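Local coordinates for protein Nadp(h)-dependent ketose reductase (Bemisia argentifolii, PDB 1E3J) that probably reduces fructose to sorbitol with NADPH, as a zinc-dependent ketose reductase of the alcohol dehydrogenase family, at residues E67-V72 against E147-E152; G265-V270 against I289-V294. All blocks are in the same frame, centred on the assembly; numbering follows the deposited sequence. Where two conformers were deposited one is given.

Contact 1: E67-V72 against E147-E152; sequences EASGTV and EGALLE. With ZN (zinc ion), chain C.
Glu67, on strand 67-75, meets Glu152, near the start of helix 151-164, beside the zinc of the active site, in the GroES-like fold of a zinc-containing alcohol dehydrogenase. From CB onward, each atom of Glu67 meets part of its surroundings in turn. CB lies 3.9 Å from Ala149 O and about as far from Glu152 CB. CG stands anti to the carbonyl carbon (chi1 -55°), and the chain then stretches straight, its CG methylene passing 3.4 Å from Glu152 OE1. At the tip the two oxygens divide the work. OE2 binds the zinc at 2.3 Å, in company with Cys41, His66 and a water. OE1 forms a salt bridge with Lys344 and accepts a 2.6 Å hydrogen bond from a second water, which also donates to Ala149 O. With both oxygens engaged, the carboxylate has little freedom to rotate, and glutamate has the reach to carry it from the strand to the metal.

Glu152 crosses this chain at about a right angle, bent at chi2 (-77°), yet the two carboxylate planes end only 13° apart. The nearest oxygens, Glu67 OE2 and Glu152 OE1, are both acceptors and make no bond; Glu152 OE2 is held by Tyr297. Glu152 thus stands in the second shell here, although it also belongs to the zinc site of this protein.

Further along the strand, small residues allow close approach. Gly148 has no side chain to part the backbones, so Ser69 CB sits 4.1 Å from Gly148 C, while the buried Ser69 OG bonds to Leu145 O. Ala149 CB rests 3.7 Å from Glu67 O. Back at the metal, the zinc-bound water donates a 3.0 Å hydrogen bond to Glu152 OE1.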
# COMPACT_ATOMS: atom_id res chain seq x y z
N GLU A 67 10.99 -29.69 3.36
CA GLU A 67 11.30 -28.76 4.46
C GLU A 67 12.68 -29.16 4.90
O GLU A 67 12.83 -29.95 5.84
CB GLU A 67 10.33 -28.95 5.62
CG GLU A 67 8.86 -28.83 5.23
CD GLU A 67 7.93 -28.96 6.44
OE1 GLU A 67 8.42 -29.21 7.57
OE2 GLU A 67 6.70 -28.82 6.26
N ALA A 68 13.69 -28.58 4.26
CA ALA A 68 15.04 -29.01 4.52
C ALA A 68 16.16 -28.01 4.68
O ALA A 68 16.02 -26.79 4.46
CB ALA A 68 15.42 -29.95 3.42
N SER A 69 17.31 -28.58 5.03
CA SER A 69 18.55 -27.85 5.19
C SER A 69 19.68 -28.83 4.88
O SER A 69 19.45 -30.04 4.71
CB SER A 69 18.72 -27.34 6.61
OG SER A 69 18.72 -28.45 7.49
N GLY A 70 20.89 -28.32 4.82
CA GLY A 70 22.02 -29.17 4.51
C GLY A 70 23.26 -28.34 4.33
O GLY A 70 23.23 -27.10 4.47
N THR A 71 24.35 -29.01 4.00
CA THR A 71 25.63 -28.35 3.84
C THR A 71 26.14 -28.34 2.41
O THR A 71 26.07 -29.35 1.70
CB THR A 71 26.66 -29.02 4.77
OG1 THR A 71 26.13 -29.05 6.10
CG2 THR A 71 27.96 -28.24 4.76
N VAL A 72 26.65 -27.18 1.98
CA VAL A 72 27.16 -27.04 0.62
C VAL A 72 28.40 -27.90 0.47
O VAL A 72 29.37 -27.77 1.22
CB VAL A 72 27.52 -25.57 0.26
CG1 VAL A 72 28.25 -25.53 -1.10
CG2 VAL A 72 26.24 -24.71 0.17
N GLU A 147 17.17 -26.18 12.93
CA GLU A 147 16.40 -24.95 12.91
C GLU A 147 16.19 -24.48 11.46
O GLU A 147 15.12 -24.05 11.10
CB GLU A 147 17.12 -23.88 13.73
CG GLU A 147 17.00 -24.10 15.26
CD GLU A 147 17.88 -23.17 16.07
OE1 GLU A 147 19.10 -23.05 15.79
OE2 GLU A 147 17.35 -22.54 17.01
N GLY A 148 17.22 -24.60 10.62
CA GLY A 148 17.08 -24.19 9.23
C GLY A 148 15.97 -24.96 8.53
O GLY A 148 15.25 -24.39 7.67
N ALA A 149 15.81 -26.25 8.89
CA ALA A 149 14.75 -27.07 8.26
C ALA A 149 13.39 -26.56 8.70
O ALA A 149 12.40 -26.67 7.98
CB ALA A 149 14.91 -28.63 8.63
N LEU A 150 13.34 -26.00 9.88
CA LEU A 150 12.08 -25.46 10.37
C LEU A 150 11.75 -24.04 9.80
O LEU A 150 10.67 -23.48 10.07
CB LEU A 150 12.14 -25.45 11.89
CG LEU A 150 12.20 -26.86 12.53
CD1 LEU A 150 12.90 -26.77 13.88
CD2 LEU A 150 10.79 -27.47 12.65
N LEU A 151 12.65 -23.47 9.00
CA LEU A 151 12.39 -22.13 8.43
C LEU A 151 11.31 -22.22 7.36
O LEU A 151 10.66 -21.24 7.09
CB LEU A 151 13.65 -21.54 7.81
CG LEU A 151 14.79 -21.30 8.78
CD1 LEU A 151 15.91 -20.57 8.05
CD2 LEU A 151 14.31 -20.48 9.95
N GLU A 152 11.13 -23.40 6.76
CA GLU A 152 10.12 -23.58 5.72
C GLU A 152 8.74 -23.38 6.34
O GLU A 152 7.96 -22.60 5.82
CB GLU A 152 10.25 -24.97 5.06
CG GLU A 152 9.48 -25.16 3.73
CD GLU A 152 7.97 -25.39 3.90
OE1 GLU A 152 7.51 -25.75 5.02
OE2 GLU A 152 7.23 -25.25 2.91
ZN ZN C . 5.48 -28.97 4.36
O HOH W 1 10.38 -28.52 9.10
O HOH W 2 14.06 -24.80 4.89
O HOH W 3 4.84 -26.94 4.47

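Contact 2: G265-V270 against I289-V294; sequences GTLMLV and IDIKSV
Met268 lays its thioether against Lys292, its opposite number in the register, with Met268 SD 3.7 Å from Lys292 CB. The methionine folds at every bond: CG is anti to the carbonyl carbon (chi1 -58°), and further bends at chi2 and chi3 curl the chain over the neighbouring strand. An unbranched, flexible thioether suits this reach. Its methyl CE also points to Val294 CG2, though the modelled separation is implausibly short and doubtful in detail. Lys292 behaves differently: fully extended beyond CG, it leads its ammonium group away from the strand pair and lends the contact only its methylenes. Val294 CG2 also receives Val270 CG2, at 3.5 Å.

The two strands are neighbours in the parallel sheet of the Rossmann-type coenzyme domain, with 290-293 outermost within the chain. Leu267 O accepts from Lys292 N at 2.9 Å, and Lys292 O from Leu269 N at 2.7 Å, which ties the strands in register. Beyond the edge, Ile291 makes backbone hydrogen bonds to the second subunit, so the sheet carries on across the interface.

On the face opposite Met268, Leu269 packs diagonally on Ile291. Leu269 holds CG beside its backbone N and extends at chi2 (172°), which turns CD1 to Ile291 CG2 at 3.4 Å, shorter than usual carbon contact. Ile291 puts that methyl anti to its own N, and its bulk also meets Leu281. Leu267 fits between the strand and helix 251-260, touching Ile254 and Ile258. Two polar residues bind the second subunit: Asp290 forms a salt bridge with Arg163 of that subunit, and Ser293 OG hydrogen-bonds to its Ile289 O.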
# COMPACT_ATOMS: atom_id res chain seq x y z
N GLY A 265 -11.13 -5.85 9.57
CA GLY A 265 -9.98 -6.70 9.82
C GLY A 265 -9.86 -7.74 8.73
O GLY A 265 -10.54 -7.63 7.69
N THR A 266 -9.04 -8.75 8.97
CA THR A 266 -8.78 -9.76 7.98
C THR A 266 -8.75 -11.19 8.50
O THR A 266 -8.34 -11.46 9.63
CB THR A 266 -7.40 -9.47 7.33
OG1 THR A 266 -7.33 -8.09 6.99
CG2 THR A 266 -7.20 -10.31 6.08
N LEU A 267 -9.20 -12.11 7.65
CA LEU A 267 -9.17 -13.52 7.97
C LEU A 267 -8.20 -14.12 6.97
O LEU A 267 -8.46 -14.03 5.77
CB LEU A 267 -10.57 -14.10 7.76
CG LEU A 267 -10.65 -15.64 7.79
CD1 LEU A 267 -10.06 -16.17 9.08
CD2 LEU A 267 -12.13 -16.06 7.68
N MET A 268 -7.11 -14.68 7.46
CA MET A 268 -6.10 -15.28 6.62
C MET A 268 -6.39 -16.78 6.58
O MET A 268 -6.54 -17.40 7.64
CB MET A 268 -4.71 -15.11 7.22
CG MET A 268 -4.29 -13.69 7.45
SD MET A 268 -4.41 -12.76 5.91
CE MET A 268 -3.46 -13.84 4.77
N LEU A 269 -6.49 -17.34 5.37
CA LEU A 269 -6.74 -18.78 5.19
C LEU A 269 -5.40 -19.44 4.95
O LEU A 269 -4.73 -19.18 3.93
CB LEU A 269 -7.62 -19.02 3.97
CG LEU A 269 -8.97 -18.34 4.09
CD1 LEU A 269 -9.69 -18.46 2.79
CD2 LEU A 269 -9.77 -18.96 5.24
N VAL A 270 -5.00 -20.29 5.89
CA VAL A 270 -3.72 -20.97 5.78
C VAL A 270 -3.92 -22.48 5.93
O VAL A 270 -3.06 -23.25 5.55
CB VAL A 270 -2.75 -20.48 6.84
CG1 VAL A 270 -1.35 -20.96 6.53
CG2 VAL A 270 -2.77 -18.96 6.88
N ILE A 289 -14.89 -7.40 6.13
CA ILE A 289 -13.82 -8.29 6.59
C ILE A 289 -13.24 -8.79 5.26
O ILE A 289 -13.99 -9.19 4.37
CB ILE A 289 -14.36 -9.56 7.28
CG1 ILE A 289 -15.24 -9.22 8.50
CG2 ILE A 289 -13.20 -10.50 7.65
CD1 ILE A 289 -14.50 -8.65 9.67
N ASP A 290 -11.93 -8.75 5.11
CA ASP A 290 -11.33 -9.28 3.92
C ASP A 290 -10.90 -10.72 4.23
O ASP A 290 -10.53 -11.03 5.36
CB ASP A 290 -10.10 -8.47 3.52
CG ASP A 290 -10.45 -7.04 3.04
OD1 ASP A 290 -11.61 -6.77 2.64
OD2 ASP A 290 -9.54 -6.18 3.05
N ILE A 291 -10.98 -11.59 3.23
CA ILE A 291 -10.56 -12.96 3.40
C ILE A 291 -9.37 -13.17 2.44
O ILE A 291 -9.54 -13.13 1.22
CB ILE A 291 -11.68 -13.93 3.06
CG1 ILE A 291 -12.87 -13.68 4.00
CG2 ILE A 291 -11.16 -15.37 3.17
CD1 ILE A 291 -14.20 -14.17 3.45
N LYS A 292 -8.18 -13.36 3.00
CA LYS A 292 -6.97 -13.52 2.17
C LYS A 292 -6.33 -14.87 2.33
O LYS A 292 -6.23 -15.41 3.43
CB LYS A 292 -5.93 -12.45 2.51
CG LYS A 292 -6.42 -11.04 2.31
CD LYS A 292 -5.27 -10.05 2.48
CE LYS A 292 -5.76 -8.62 2.27
NZ LYS A 292 -4.67 -7.63 2.48
N SER A 293 -5.89 -15.42 1.21
CA SER A 293 -5.25 -16.71 1.18
C SER A 293 -3.75 -16.51 1.31
O SER A 293 -3.21 -15.46 0.95
CB SER A 293 -5.50 -17.39 -0.15
OG SER A 293 -6.81 -17.14 -0.60
N VAL A 294 -3.09 -17.53 1.81
CA VAL A 294 -1.66 -17.48 2.00
C VAL A 294 -1.19 -18.70 1.26
O VAL A 294 -1.65 -19.80 1.53
CB VAL A 294 -1.31 -17.67 3.46
CG1 VAL A 294 0.19 -17.61 3.63
CG2 VAL A 294 -2.01 -16.66 4.29

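Contact 1 closes before contact 2 opens along the chain, and the two lie on opposite sides of its centre, 28 Å apart between centres and about 9 Å between nearest atoms. Contact 1 joins a strand of the mixed catalytic-domain sheet to helices 145-149 and 151-164; contact 2 joins the last two strands of the parallel coenzyme-domain sheet. Helix 151-164 spans the gap: near its start Glu152 stands beside the zinc, and its Val156, His159, Arg163 and Ala164 lie against side chains of contact 2. One helix thereby connects the metal site with the edge of the parallel sheet, where the second subunit attaches.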